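Local coordinates for protein prgH (Salmonella enterica subsp. enterica serovar Typhimurium, PDB 4G2S) that forms part of the basal body of the Salmonella type III secretion system used for cell invasion, this fragment being an FHA-type domain, at residues H58-Q66 / I74-G82; L11-P22 / D50-H58. One frame throughout, in Å; residues are numbered along the deposited sequence.

Contact 1 (H58-Q66 / I74-G82)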
ATOM      1  N   HIS A  58       4.016  -4.744 -21.973  1.00 47.24           N
ATOM      2  CA  HIS A  58       4.762  -4.332 -23.166  1.00 46.08           C
ATOM      3  C   HIS A  58       3.984  -3.381 -24.087  1.00 42.63           C
ATOM      4  O   HIS A  58       2.785  -3.550 -24.351  1.00 37.45           O
ATOM      5  CB  HIS A  58       5.213  -5.600 -23.930  1.00 51.85           C
ATOM      6  CG  HIS A  58       5.731  -5.344 -25.331  1.00 55.32           C
ATOM      7  ND1 HIS A  58       4.906  -5.143 -26.370  1.00 58.89           N
ATOM      8  CD2 HIS A  58       7.039  -5.304 -25.850  1.00 57.97           C
ATOM      9  CE1 HIS A  58       5.632  -4.951 -27.496  1.00 62.36           C
ATOM     10  NE2 HIS A  58       6.936  -5.068 -27.178  1.00 61.04           N
ATOM     11  N   GLY A  59       4.686  -2.380 -24.611  1.00 39.59           N
ATOM     12  CA  GLY A  59       4.126  -1.536 -25.671  1.00 38.19           C
ATOM     13  C   GLY A  59       3.200  -0.442 -25.145  1.00 33.19           C
ATOM     14  O   GLY A  59       2.419   0.135 -25.917  1.00 32.50           O
ATOM     15  N   GLY A  60       3.277  -0.161 -23.848  1.00 28.93           N
ATOM     16  CA  GLY A  60       2.398   0.848 -23.248  1.00 30.43           C
ATOM     17  C   GLY A  60       2.847   2.255 -23.640  1.00 28.78           C
ATOM     18  O   GLY A  60       4.025   2.576 -23.616  1.00 32.33           O
ATOM     19  N   VAL A  61       1.913   3.092 -24.015  1.00 24.64           N
ATOM     20  CA  VAL A  61       2.171   4.481 -24.335  1.00 24.73           C
ATOM     21  C   VAL A  61       1.168   5.353 -23.530  1.00 20.80           C
ATOM     22  O   VAL A  61      -0.008   5.049 -23.583  1.00 20.12           O
ATOM     23  CB  VAL A  61       1.898   4.771 -25.806  1.00 26.45           C
ATOM     24  CG1 VAL A  61       2.075   6.260 -26.094  1.00 27.94           C
ATOM     25  CG2 VAL A  61       2.837   3.974 -26.733  1.00 30.49           C
ATOM     26  N   ASN A  62       1.648   6.419 -22.898  1.00 21.03           N
ATOM     27  CA  ASN A  62       0.727   7.307 -22.120  1.00 19.37           C
ATOM     28  C   ASN A  62      -0.067   8.134 -23.115  1.00 18.88           C
ATOM     29  O   ASN A  62       0.459   8.454 -24.238  1.00 21.47           O
ATOM     30  CB  ASN A  62       1.526   8.201 -21.208  1.00 19.52           C
ATOM     31  CG  ASN A  62       2.282   7.409 -20.076  1.00 21.10           C
ATOM     32  OD1 ASN A  62       2.189   6.147 -19.983  1.00 22.82           O
ATOM     33  ND2 ASN A  62       2.952   8.138 -19.203  1.00 22.40           N
ATOM     34  N   PHE A  63      -1.268   8.469 -22.742  1.00 18.50           N
ATOM     35  CA  PHE A  63      -2.048   9.293 -23.626  1.00 19.95           C
ATOM     36  C   PHE A  63      -3.029  10.181 -22.865  1.00 21.74           C
ATOM     37  O   PHE A  63      -3.348   9.869 -21.724  1.00 21.29           O
ATOM     38  CB  PHE A  63      -2.758   8.432 -24.674  1.00 20.16           C
ATOM     39  CG  PHE A  63      -3.765   7.474 -24.120  1.00 19.45           C
ATOM     40  CD1 PHE A  63      -5.081   7.790 -24.006  1.00 20.80           C
ATOM     41  CD2 PHE A  63      -3.363   6.186 -23.765  1.00 20.50           C
ATOM     42  CE1 PHE A  63      -6.036   6.874 -23.561  1.00 23.20           C
ATOM     43  CE2 PHE A  63      -4.286   5.265 -23.315  1.00 23.17           C
ATOM     44  CZ  PHE A  63      -5.630   5.604 -23.153  1.00 22.07           C
ATOM     45  N   GLU A  64      -3.493  11.267 -23.507  1.00 21.86           N
ATOM     46  CA  GLU A  64      -4.560  12.097 -22.969  1.00 23.64           C
ATOM     47  C   GLU A  64      -5.728  12.052 -23.885  1.00 22.96           C
ATOM     48  O   GLU A  64      -5.595  12.142 -25.105  1.00 23.47           O
ATOM     49  CB  GLU A  64      -4.142  13.559 -22.748  1.00 28.55           C
ATOM     50  CG  GLU A  64      -2.794  13.750 -22.058  1.00 32.61           C
ATOM     51  CD  GLU A  64      -2.562  15.197 -21.637  1.00 37.13           C
ATOM     52  OE1 GLU A  64      -1.721  15.466 -20.770  1.00 34.69           O
ATOM     53  OE2 GLU A  64      -3.329  16.088 -22.094  1.00 42.10           O
ATOM     54  N   ILE A  65      -6.892  11.979 -23.282  1.00 25.61           N
ATOM     55  CA  ILE A  65      -8.153  12.224 -23.970  1.00 28.25           C
ATOM     56  C   ILE A  65      -8.701  13.599 -23.625  1.00 28.97           C
ATOM     57  O   ILE A  65      -8.794  14.011 -22.436  1.00 28.97           O
ATOM     58  CB  ILE A  65      -9.169  11.095 -23.710  1.00 29.19           C
ATOM     59  CG1 ILE A  65      -8.553   9.792 -24.223  1.00 27.34           C
ATOM     60  CG2 ILE A  65     -10.504  11.424 -24.390  1.00 32.87           C
ATOM     61  CD1 ILE A  65      -9.526   8.676 -24.423  1.00 32.89           C
ATOM     62  N   GLN A  66      -9.009  14.348 -24.695  1.00 31.13           N
ATOM     63  CA  GLN A  66      -9.551  15.701 -24.553  1.00 31.44           C
ATOM     64  C   GLN A  66     -10.975  15.780 -25.091  1.00 32.08           C
ATOM     65  O   GLN A  66     -11.189  15.490 -26.254  1.00 33.90           O
ATOM     66  CB  GLN A  66      -8.713  16.707 -25.336  1.00 34.98           C
ATOM     67  CG  GLN A  66      -9.090  18.127 -25.028  1.00 37.49           C
ATOM     68  CD  GLN A  66      -8.175  19.159 -25.678  1.00 44.49           C
ATOM     69  OE1 GLN A  66      -7.100  18.846 -26.179  1.00 44.80           O
ATOM     70  NE2 GLN A  66      -8.596  20.412 -25.628  1.00 49.97           N
ATOM     71  N   ILE A  74     -13.663  14.880 -30.126  1.00 44.04           N
ATOM     72  CA  ILE A  74     -12.784  14.080 -29.235  1.00 38.86           C
ATOM     73  C   ILE A  74     -11.396  13.858 -29.806  1.00 37.24           C
ATOM     74  O   ILE A  74     -11.230  13.239 -30.887  1.00 39.25           O
ATOM     75  CB  ILE A  74     -13.359  12.672 -28.821  1.00 39.80           C
ATOM     76  CG1 ILE A  74     -14.707  12.810 -28.107  1.00 41.03           C
ATOM     77  CG2 ILE A  74     -12.412  11.978 -27.852  1.00 36.83           C
ATOM     78  CD1 ILE A  74     -15.508  11.529 -28.090  1.00 43.79           C
ATOM     79  N   ILE A  75     -10.407  14.291 -29.027  1.00 32.89           N
ATOM     80  CA  ILE A  75      -9.021  14.302 -29.436  1.00 31.28           C
ATOM     81  C   ILE A  75      -8.185  13.414 -28.509  1.00 30.15           C
ATOM     82  O   ILE A  75      -8.262  13.555 -27.317  1.00 26.26           O
ATOM     83  CB  ILE A  75      -8.452  15.735 -29.427  1.00 31.53           C
ATOM     84  CG1 ILE A  75      -9.242  16.583 -30.404  1.00 35.32           C
ATOM     85  CG2 ILE A  75      -6.972  15.729 -29.879  1.00 31.18           C
ATOM     86  CD1 ILE A  75      -9.069  16.207 -31.852  1.00 36.71           C
ATOM     87  N   LEU A  76      -7.425  12.505 -29.094  1.00 28.24           N
ATOM     88  CA  LEU A  76      -6.503  11.736 -28.317  1.00 27.01           C
ATOM     89  C   LEU A  76      -5.090  12.269 -28.570  1.00 26.16           C
ATOM     90  O   LEU A  76      -4.699  12.482 -29.736  1.00 26.16           O
ATOM     91  CB  LEU A  76      -6.669  10.289 -28.654  1.00 29.15           C
ATOM     92  CG  LEU A  76      -5.887   9.272 -27.763  1.00 30.08           C
ATOM     93  CD1 LEU A  76      -6.714   8.049 -27.656  1.00 31.99           C
ATOM     94  CD2 LEU A  76      -4.571   9.036 -28.446  1.00 30.91           C
ATOM     95  N   HIS A  77      -4.389  12.602 -27.483  1.00 23.42           N
ATOM     96  CA  HIS A  77      -2.987  12.996 -27.579  1.00 24.59           C
ATOM     97  C   HIS A  77      -2.148  11.856 -27.134  1.00 22.96           C
ATOM     98  O   HIS A  77      -2.182  11.495 -25.944  1.00 22.93           O
ATOM     99  CB  HIS A  77      -2.723  14.177 -26.705  1.00 26.10           C
ATOM    100  CG  HIS A  77      -3.613  15.303 -26.958  1.00 28.37           C
ATOM    101  ND1 HIS A  77      -3.396  16.164 -27.945  1.00 28.73           N
ATOM    102  CD2 HIS A  77      -4.737  15.757 -26.284  1.00 30.86           C
ATOM    103  CE1 HIS A  77      -4.343  17.125 -27.921  1.00 29.66           C
ATOM    104  NE2 HIS A  77      -5.159  16.878 -26.918  1.00 29.89           N
ATOM    105  N   GLU A  78      -1.404  11.246 -28.057  1.00 22.68           N
ATOM    106  CA  GLU A  78      -0.397  10.241 -27.713  1.00 24.86           C
ATOM    107  C   GLU A  78       0.886  10.878 -27.299  1.00 25.26           C
ATOM    108  O   GLU A  78       1.469  11.607 -28.100  1.00 24.34           O
ATOM    109  CB  GLU A  78      -0.021   9.395 -28.927  1.00 29.13           C
ATOM    110  CG  GLU A  78      -1.035   8.431 -29.367  1.00 33.78           C
ATOM    111  CD  GLU A  78      -0.454   7.283 -30.207  1.00 38.10           C
ATOM    112  OE1 GLU A  78       0.776   7.117 -30.445  1.00 39.20           O
ATOM    113  OE2 GLU A  78      -1.297   6.501 -30.565  1.00 42.56           O
ATOM    114  N   LEU A  79       1.402  10.533 -26.107  1.00 23.70           N
ATOM    115  CA  LEU A  79       2.612  11.186 -25.545  1.00 24.82           C
ATOM    116  C   LEU A  79       3.897  10.484 -25.942  1.00 29.31           C
ATOM    117  O   LEU A  79       4.079   9.318 -25.617  1.00 26.45           O
ATOM    118  CB  LEU A  79       2.531  11.283 -24.040  1.00 25.01           C
ATOM    119  CG  LEU A  79       1.244  12.005 -23.568  1.00 23.03           C
ATOM    120  CD1 LEU A  79       1.220  12.137 -22.040  1.00 23.60           C
ATOM    121  CD2 LEU A  79       0.924  13.327 -24.189  1.00 24.79           C
ATOM    122  N   LYS A  80       4.752  11.182 -26.696  1.00 33.45           N
ATOM    123  CA  LYS A  80       6.088  10.686 -27.080  1.00 36.38           C
ATOM    124  C   LYS A  80       7.207  11.474 -26.378  1.00 40.01           C
ATOM    125  O   LYS A  80       6.939  12.330 -25.544  1.00 34.56           O
ATOM    126  CB  LYS A  80       6.246  10.846 -28.575  1.00 41.26           C
ATOM    127  CG  LYS A  80       5.155  10.149 -29.404  1.00 44.68           C
ATOM    128  CD  LYS A  80       5.659   9.902 -30.832  1.00 51.82           C
ATOM    129  CE  LYS A  80       4.532   9.589 -31.810  1.00 55.07           C
ATOM    130  NZ  LYS A  80       3.654   8.470 -31.338  1.00 54.72           N
ATOM    131  N   GLU A  81       8.469  11.224 -26.744  1.00 43.06           N
ATOM    132  CA  GLU A  81       9.578  11.927 -26.093  1.00 50.29           C
ATOM    133  C   GLU A  81       9.509  13.438 -26.388  1.00 50.10           C
ATOM    134  O   GLU A  81       9.652  13.872 -27.558  1.00 52.39           O
ATOM    135  CB  GLU A  81      10.927  11.401 -26.586  1.00 59.77           C
ATOM    136  CG  GLU A  81      11.169   9.913 -26.320  1.00 65.89           C
ATOM    137  CD  GLU A  81      10.260   8.987 -27.140  1.00 68.87           C
ATOM    138  OE1 GLU A  81       9.791   9.384 -28.251  1.00 69.19           O
ATOM    139  OE2 GLU A  81       9.984   7.860 -26.654  1.00 72.32           O
ATOM    140  N   GLY A  82       9.286  14.221 -25.335  1.00 43.38           N
ATOM    141  CA  GLY A  82       9.282  15.669 -25.407  1.00 45.15           C
ATOM    142  C   GLY A  82       8.250  16.309 -26.314  1.00 41.72           C
ATOM    143  O   GLY A  82       8.339  17.490 -26.585  1.00 42.26           O
TER

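Contact 2 (L11-P22 / D50-H58)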
ATOM      1  N   LEU A  11     -11.674  -0.266 -21.713  1.00 22.25           N
ATOM      2  CA  LEU A  11     -10.504  -1.071 -22.154  1.00 21.81           C
ATOM      3  C   LEU A  11     -10.982  -2.309 -22.877  1.00 22.84           C
ATOM      4  O   LEU A  11     -11.945  -2.967 -22.440  1.00 24.20           O
ATOM      5  CB  LEU A  11      -9.688  -1.412 -20.941  1.00 21.73           C
ATOM      6  CG  LEU A  11      -9.140  -0.203 -20.186  1.00 22.04           C
ATOM      7  CD1 LEU A  11      -8.159  -0.750 -19.152  1.00 23.51           C
ATOM      8  CD2 LEU A  11      -8.504   0.820 -21.023  1.00 23.87           C
ATOM      9  N   LEU A  12     -10.381  -2.629 -24.011  1.00 25.26           N
ATOM     10  CA  LEU A  12     -10.828  -3.784 -24.794  1.00 27.13           C
ATOM     11  C   LEU A  12      -9.773  -4.882 -24.818  1.00 30.04           C
ATOM     12  O   LEU A  12      -9.992  -5.913 -25.419  1.00 29.91           O
ATOM     13  CB  LEU A  12     -11.161  -3.387 -26.242  1.00 32.32           C
ATOM     14  CG  LEU A  12     -12.206  -2.291 -26.489  1.00 33.49           C
ATOM     15  CD1 LEU A  12     -12.433  -2.172 -27.990  1.00 38.30           C
ATOM     16  CD2 LEU A  12     -13.486  -2.633 -25.753  1.00 35.70           C
ATOM     17  N   ASN A  13      -8.636  -4.615 -24.199  1.00 28.74           N
ATOM     18  CA  ASN A  13      -7.600  -5.582 -23.883  1.00 31.48           C
ATOM     19  C   ASN A  13      -6.881  -5.183 -22.593  1.00 29.69           C
ATOM     20  O   ASN A  13      -7.398  -4.325 -21.852  1.00 28.63           O
ATOM     21  CB  ASN A  13      -6.636  -5.774 -25.048  1.00 32.52           C
ATOM     22  CG  ASN A  13      -5.695  -4.615 -25.232  1.00 32.94           C
ATOM     23  OD1 ASN A  13      -5.923  -3.540 -24.700  1.00 30.63           O
ATOM     24  ND2 ASN A  13      -4.709  -4.787 -26.112  1.00 35.93           N
ATOM     25  N   SER A  14      -5.707  -5.768 -22.356  1.00 29.98           N
ATOM     26  CA  SER A  14      -4.989  -5.655 -21.054  1.00 31.58           C
ATOM     27  C   SER A  14      -5.633  -6.540 -19.970  1.00 28.86           C
ATOM     28  O   SER A  14      -6.696  -7.144 -20.160  1.00 28.69           O
ATOM     29  CB  SER A  14      -4.801  -4.215 -20.567  1.00 29.12           C
ATOM     30  OG  SER A  14      -5.926  -3.746 -19.771  1.00 29.96           O
ATOM     31  N   SER A  15      -4.939  -6.645 -18.846  1.00 31.26           N
ATOM     32  CA  SER A  15      -5.438  -7.376 -17.675  1.00 32.57           C
ATOM     33  C   SER A  15      -6.677  -6.721 -17.046  1.00 30.72           C
ATOM     34  O   SER A  15      -7.419  -7.354 -16.274  1.00 27.01           O
ATOM     35  CB  SER A  15      -4.315  -7.501 -16.650  1.00 34.66           C
ATOM     36  OG  SER A  15      -4.036  -6.197 -16.167  1.00 36.54           O
ATOM     37  N   LEU A  16      -6.911  -5.457 -17.405  1.00 28.09           N
ATOM     38  CA  LEU A  16      -8.085  -4.717 -16.982  1.00 25.93           C
ATOM     39  C   LEU A  16      -9.167  -4.635 -18.077  1.00 23.98           C
ATOM     40  O   LEU A  16     -10.042  -3.781 -18.033  1.00 24.43           O
ATOM     41  CB  LEU A  16      -7.677  -3.312 -16.563  1.00 26.21           C
ATOM     42  CG  LEU A  16      -6.704  -3.229 -15.378  1.00 29.63           C
ATOM     43  CD1 LEU A  16      -6.676  -1.795 -14.910  1.00 30.06           C
ATOM     44  CD2 LEU A  16      -7.040  -4.197 -14.246  1.00 30.61           C
ATOM     45  N   ASN A  17      -9.085  -5.504 -19.060  1.00 24.09           N
ATOM     46  CA  ASN A  17     -10.162  -5.640 -20.104  1.00 24.88           C
ATOM     47  C   ASN A  17     -11.549  -5.585 -19.481  1.00 23.12           C
ATOM     48  O   ASN A  17     -11.874  -6.311 -18.515  1.00 21.89           O
ATOM     49  CB  ASN A  17      -9.966  -6.969 -20.858  1.00 28.43           C
ATOM     50  CG  ASN A  17     -10.868  -7.104 -22.094  1.00 31.88           C
ATOM     51  OD1 ASN A  17     -11.592  -6.177 -22.458  1.00 32.42           O
ATOM     52  ND2 ASN A  17     -10.803  -8.252 -22.752  1.00 33.81           N
ATOM     53  N   GLY A  18     -12.322  -4.623 -19.970  1.00 22.98           N
ATOM     54  CA  GLY A  18     -13.713  -4.428 -19.576  1.00 22.68           C
ATOM     55  C   GLY A  18     -13.851  -3.240 -18.591  1.00 24.04           C
ATOM     56  O   GLY A  18     -14.959  -2.745 -18.371  1.00 22.30           O
ATOM     57  N   CYS A  19     -12.739  -2.780 -17.996  1.00 22.33           N
ATOM     58  CA  CYS A  19     -12.777  -1.614 -17.074  1.00 23.79           C
ATOM     59  C   CYS A  19     -13.223  -0.365 -17.836  1.00 22.42           C
ATOM     60  O   CYS A  19     -12.808  -0.119 -18.974  1.00 20.97           O
ATOM     61  CB  CYS A  19     -11.414  -1.300 -16.423  1.00 24.94           C
ATOM     62  SG  CYS A  19     -11.043  -2.352 -15.031  1.00 28.48           S
ATOM     63  N   GLU A  20     -14.051   0.425 -17.174  1.00 25.23           N
ATOM     64  CA  GLU A  20     -14.684   1.588 -17.796  1.00 25.82           C
ATOM     65  C   GLU A  20     -14.386   2.802 -16.952  1.00 26.99           C
ATOM     66  O   GLU A  20     -14.693   2.831 -15.773  1.00 30.60           O
ATOM     67  CB  GLU A  20     -16.179   1.365 -17.964  1.00 27.68           C
ATOM     68  CG  GLU A  20     -16.503   0.437 -19.150  1.00 27.05           C
ATOM     69  CD  GLU A  20     -17.936   0.462 -19.607  1.00 30.12           C
ATOM     70  OE1 GLU A  20     -18.789   0.966 -18.859  1.00 32.27           O
ATOM     71  OE2 GLU A  20     -18.232  -0.034 -20.718  1.00 31.15           O
ATOM     72  N   PHE A  21     -13.757   3.798 -17.539  1.00 25.78           N
ATOM     73  CA  PHE A  21     -13.338   4.981 -16.818  1.00 26.14           C
ATOM     74  C   PHE A  21     -14.128   6.192 -17.334  1.00 27.74           C
ATOM     75  O   PHE A  21     -14.195   6.457 -18.562  1.00 25.08           O
ATOM     76  CB  PHE A  21     -11.867   5.260 -17.005  1.00 26.62           C
ATOM     77  CG  PHE A  21     -10.986   4.121 -16.597  1.00 28.11           C
ATOM     78  CD1 PHE A  21     -10.569   3.980 -15.292  1.00 30.43           C
ATOM     79  CD2 PHE A  21     -10.608   3.190 -17.530  1.00 27.81           C
ATOM     80  CE1 PHE A  21      -9.753   2.900 -14.921  1.00 30.94           C
ATOM     81  CE2 PHE A  21      -9.824   2.086 -17.151  1.00 26.52           C
ATOM     82  CZ  PHE A  21      -9.384   1.980 -15.853  1.00 28.16           C
ATOM     83  N   PRO A  22     -14.708   6.949 -16.398  1.00 30.96           N
ATOM     84  CA  PRO A  22     -15.471   8.124 -16.829  1.00 32.15           C
ATOM     85  C   PRO A  22     -14.514   9.205 -17.241  1.00 32.80           C
ATOM     86  O   PRO A  22     -13.497   9.429 -16.600  1.00 35.96           O
ATOM     87  CB  PRO A  22     -16.236   8.543 -15.560  1.00 36.11           C
ATOM     88  CG  PRO A  22     -15.406   8.078 -14.421  1.00 38.00           C
ATOM     89  CD  PRO A  22     -14.709   6.800 -14.933  1.00 34.11           C
ATOM     90  N   ASP A  50      -8.498  12.934 -12.789  1.00 44.12           N
ATOM     91  CA  ASP A  50      -8.146  13.333 -14.160  1.00 40.79           C
ATOM     92  C   ASP A  50      -6.946  12.528 -14.685  1.00 36.04           C
ATOM     93  O   ASP A  50      -6.398  12.838 -15.754  1.00 35.20           O
ATOM     94  CB  ASP A  50      -7.828  14.803 -14.226  1.00 43.68           C
ATOM     95  CG  ASP A  50      -6.630  15.181 -13.351  1.00 46.50           C
ATOM     96  OD1 ASP A  50      -6.068  14.282 -12.702  1.00 44.80           O
ATOM     97  OD2 ASP A  50      -6.255  16.350 -13.315  1.00 49.81           O
ATOM     98  N   SER A  51      -6.611  11.486 -13.936  1.00 35.85           N
ATOM     99  CA  SER A  51      -5.497  10.543 -14.208  1.00 33.17           C
ATOM    100  C   SER A  51      -5.842   9.110 -13.883  1.00 30.58           C
ATOM    101  O   SER A  51      -6.413   8.877 -12.806  1.00 31.40           O
ATOM    102  CB  SER A  51      -4.358  10.858 -13.249  1.00 36.78           C
ATOM    103  OG  SER A  51      -3.371  11.482 -13.991  1.00 48.23           O
ATOM    104  N   PHE A  52      -5.450   8.158 -14.719  1.00 23.68           N
ATOM    105  CA  PHE A  52      -5.629   6.707 -14.458  1.00 24.20           C
ATOM    106  C   PHE A  52      -4.382   5.897 -14.817  1.00 23.82           C
ATOM    107  O   PHE A  52      -3.689   6.242 -15.770  1.00 23.77           O
ATOM    108  CB  PHE A  52      -6.854   6.174 -15.205  1.00 22.75           C
ATOM    109  CG  PHE A  52      -8.170   6.888 -14.768  1.00 24.40           C
ATOM    110  CD1 PHE A  52      -8.711   6.582 -13.563  1.00 28.41           C
ATOM    111  CD2 PHE A  52      -8.791   7.856 -15.552  1.00 25.23           C
ATOM    112  CE1 PHE A  52      -9.854   7.210 -13.083  1.00 31.98           C
ATOM    113  CE2 PHE A  52      -9.982   8.458 -15.144  1.00 29.66           C
ATOM    114  CZ  PHE A  52     -10.498   8.162 -13.877  1.00 32.27           C
ATOM    115  N   PHE A  53      -4.085   4.847 -14.063  1.00 22.62           N
ATOM    116  CA  PHE A  53      -2.978   3.986 -14.392  1.00 25.26           C
ATOM    117  C   PHE A  53      -3.534   2.710 -14.931  1.00 23.34           C
ATOM    118  O   PHE A  53      -4.389   2.120 -14.303  1.00 26.79           O
ATOM    119  CB  PHE A  53      -2.113   3.603 -13.177  1.00 30.08           C
ATOM    120  CG  PHE A  53      -1.105   2.564 -13.498  1.00 34.33           C
ATOM    121  CD1 PHE A  53       0.074   2.917 -14.114  1.00 37.38           C
ATOM    122  CD2 PHE A  53      -1.359   1.205 -13.229  1.00 39.62           C
ATOM    123  CE1 PHE A  53       1.005   1.946 -14.421  1.00 41.60           C
ATOM    124  CE2 PHE A  53      -0.438   0.234 -13.544  1.00 40.83           C
ATOM    125  CZ  PHE A  53       0.754   0.610 -14.144  1.00 40.26           C
ATOM    126  N   ILE A  54      -3.042   2.259 -16.076  1.00 21.96           N
ATOM    127  CA  ILE A  54      -3.395   0.989 -16.669  1.00 22.51           C
ATOM    128  C   ILE A  54      -2.116   0.155 -16.774  1.00 23.34           C
ATOM    129  O   ILE A  54      -1.154   0.608 -17.365  1.00 23.64           O
ATOM    130  CB  ILE A  54      -3.910   1.205 -18.133  1.00 24.64           C
ATOM    131  CG1 ILE A  54      -5.114   2.128 -18.079  1.00 27.00           C
ATOM    132  CG2 ILE A  54      -4.270  -0.108 -18.808  1.00 26.93           C
ATOM    133  CD1 ILE A  54      -5.616   2.573 -19.433  1.00 32.11           C
ATOM    134  N   PRO A  55      -2.111  -1.071 -16.231  1.00 24.87           N
ATOM    135  CA  PRO A  55      -0.946  -1.957 -16.361  1.00 26.88           C
ATOM    136  C   PRO A  55      -0.872  -2.630 -17.736  1.00 27.42           C
ATOM    137  O   PRO A  55      -1.901  -3.045 -18.300  1.00 26.98           O
ATOM    138  CB  PRO A  55      -1.172  -2.983 -15.262  1.00 30.94           C
ATOM    139  CG  PRO A  55      -2.635  -3.121 -15.182  1.00 32.37           C
ATOM    140  CD  PRO A  55      -3.164  -1.692 -15.421  1.00 28.20           C
ATOM    141  N   LEU A  56       0.304  -2.603 -18.326  1.00 28.31           N
ATOM    142  CA  LEU A  56       0.541  -3.280 -19.596  1.00 33.27           C
ATOM    143  C   LEU A  56       2.029  -3.659 -19.622  1.00 36.02           C
ATOM    144  O   LEU A  56       2.900  -2.819 -19.428  1.00 34.66           O
ATOM    145  CB  LEU A  56       0.162  -2.391 -20.780  1.00 33.17           C
ATOM    146  CG  LEU A  56      -0.068  -3.106 -22.111  1.00 37.90           C
ATOM    147  CD1 LEU A  56      -1.358  -3.932 -22.112  1.00 38.96           C
ATOM    148  CD2 LEU A  56      -0.104  -2.083 -23.236  1.00 43.74           C
ATOM    149  N   ASP A  57       2.311  -4.934 -19.822  1.00 44.48           N
ATOM    150  CA  ASP A  57       3.705  -5.415 -19.641  1.00 50.30           C
ATOM    151  C   ASP A  57       4.598  -4.922 -20.783  1.00 49.02           C
ATOM    152  O   ASP A  57       5.764  -4.665 -20.572  1.00 52.07           O
ATOM    153  CB  ASP A  57       3.752  -6.934 -19.482  1.00 57.35           C
ATOM    154  CG  ASP A  57       2.951  -7.665 -20.548  1.00 65.69           C
ATOM    155  OD1 ASP A  57       2.310  -6.974 -21.386  1.00 69.93           O
ATOM    156  OD2 ASP A  57       2.957  -8.924 -20.533  1.00 77.92           O
ATOM    157  N   HIS A  58       4.016  -4.744 -21.973  1.00 47.24           N
ATOM    158  CA  HIS A  58       4.762  -4.332 -23.166  1.00 46.08           C
ATOM    159  C   HIS A  58       3.984  -3.381 -24.087  1.00 42.63           C
ATOM    160  O   HIS A  58       2.785  -3.550 -24.351  1.00 37.45           O
ATOM    161  CB  HIS A  58       5.213  -5.600 -23.930  1.00 51.85           C
ATOM    162  CG  HIS A  58       5.731  -5.344 -25.331  1.00 55.32           C
ATOM    163  ND1 HIS A  58       4.906  -5.143 -26.370  1.00 58.89           N
ATOM    164  CD2 HIS A  58       7.039  -5.304 -25.850  1.00 57.97           C
ATOM    165  CE1 HIS A  58       5.632  -4.951 -27.496  1.00 62.36           C
ATOM    166  NE2 HIS A  58       6.936  -5.068 -27.178  1.00 61.04           N
TER

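Contact 1 (H58-Q66 / I74-G82)
Val61 opens the contact, laying CG1 against the carbonyl oxygen of Leu79. At Asn62 the main chains join: Leu79 N donates to Asn62 O at 3.0 Å. The Asn62 amide is used elsewhere, its OD1 taking Val32 N and its ND2 reaching Ser15 O and Asn17 O of a second subunit. Phe63 faces Glu78 in a non-hydrogen-bonded pair. Its ring, by CD1, meets Leu76 CD1 at 4.0 Å; the same ring stacks on Phe30. Glu64 and His77 form the next hydrogen-bonded pair, Glu64 N to His77 O at 2.8 Å and His77 N to Glu64 O at 2.7 Å. The carboxylate of Glu64 is held through OE1 by Arg27 and by Arg10 of the second subunit. On the face carrying Phe63, Ile65 sets CG2 against Ile74 CG2, 4.0 Å away. Gln66 closes the ladder, exchanging two backbone bonds with Ile75. Its side chain, with CG anti to the backbone N (chi1 -170°) and extended beyond, brings OE1 to the edge of the His77 imidazole. His77 NE2 donates to Gln66 OE1 at 2.9 Å, with amide and ring planes only 30° apart; this bond probably restrains the flip of both groups. CG2 of Ile75 lies over one face of that imidazole, 3.5 Å above its plane and offset toward the rim. The strand axes approach to 4.6 Å at 165°, and the four successive pairs, with the two strands adjacent in the chain, identify an antiparallel beta hairpin within the mixed sheet of this FHA-type domain.

Contact 2 (L11-P22 / D50-H58)
Phe21 and Phe52 carry the aromatic end of this contact, their side chains sliding past each other in opposite directions. The rings meet obliquely, with centroids 4.9 Å apart and planes at 42°. Phe21 CD1 is the atom that presses in: it stands over one face of the Phe52 ring, offset toward the rim, and comes to 3.6 Å from Phe52 CD1. At the other rim of that ring, Phe52 CE2 approaches the carbonyl oxygen of Pro22.

Leu11 and Ile54 instead meet tip to tip, Leu11 CD2 lying 3.7 Å from Ile54 CD1. Farther on, Leu16 crosses Pro55 at about a right angle, with Leu16 CD1 placed 3.6 Å from Pro55 CD. Pro55 CG also receives Ser15 OG at 3.5 Å, a polar atom against a ring methylene. Ser14 offers CB to Leu56 CD1 while its hydroxyl turns back into its own loop. With chi1 at 88°, that hydroxyl donates to Asn13 O at 2.6 Å, in the carbonyl plane and on a lone pair, and accepts from Leu16 N to form an ST turn. These two bonds probably help to hold the loop in the shape that presents Leu16.

Strand 7-11, strand 20-22 and the loop between them, with its turns at Ser14-Asn17 and Leu16-Cys19, thus pack through side chains on strand 51-55 and on Leu56 just after it. Leu11 also touches Ile102 of strand 100-106, Ile54 packs on Phe30 of strand 26-33, and Phe53 turns away to meet Ala37 and Leu38 of helix 35-41.

In the fold
Contact 1 and contact 2 follow one another along the chain and share His58, their centres about 13 Å apart; apart from this overlap their segments do not touch. Contact 1 works within the mixed sheet, pairing neighbouring strands 63-67 and 74-80, whereas contact 2 joins the four-stranded antiparallel sheet to an outermost strand of that mixed sheet, 51-55. Strand 26-33 lies between 51-55 and 63-67 and so relates the two. Each contact lies about 8 Å, centre to centre, from the middle of the chain. They also meet between subunits: Asn62 of contact 1 bonds to Ser15 and Asn17, contact 2 residues of another subunit.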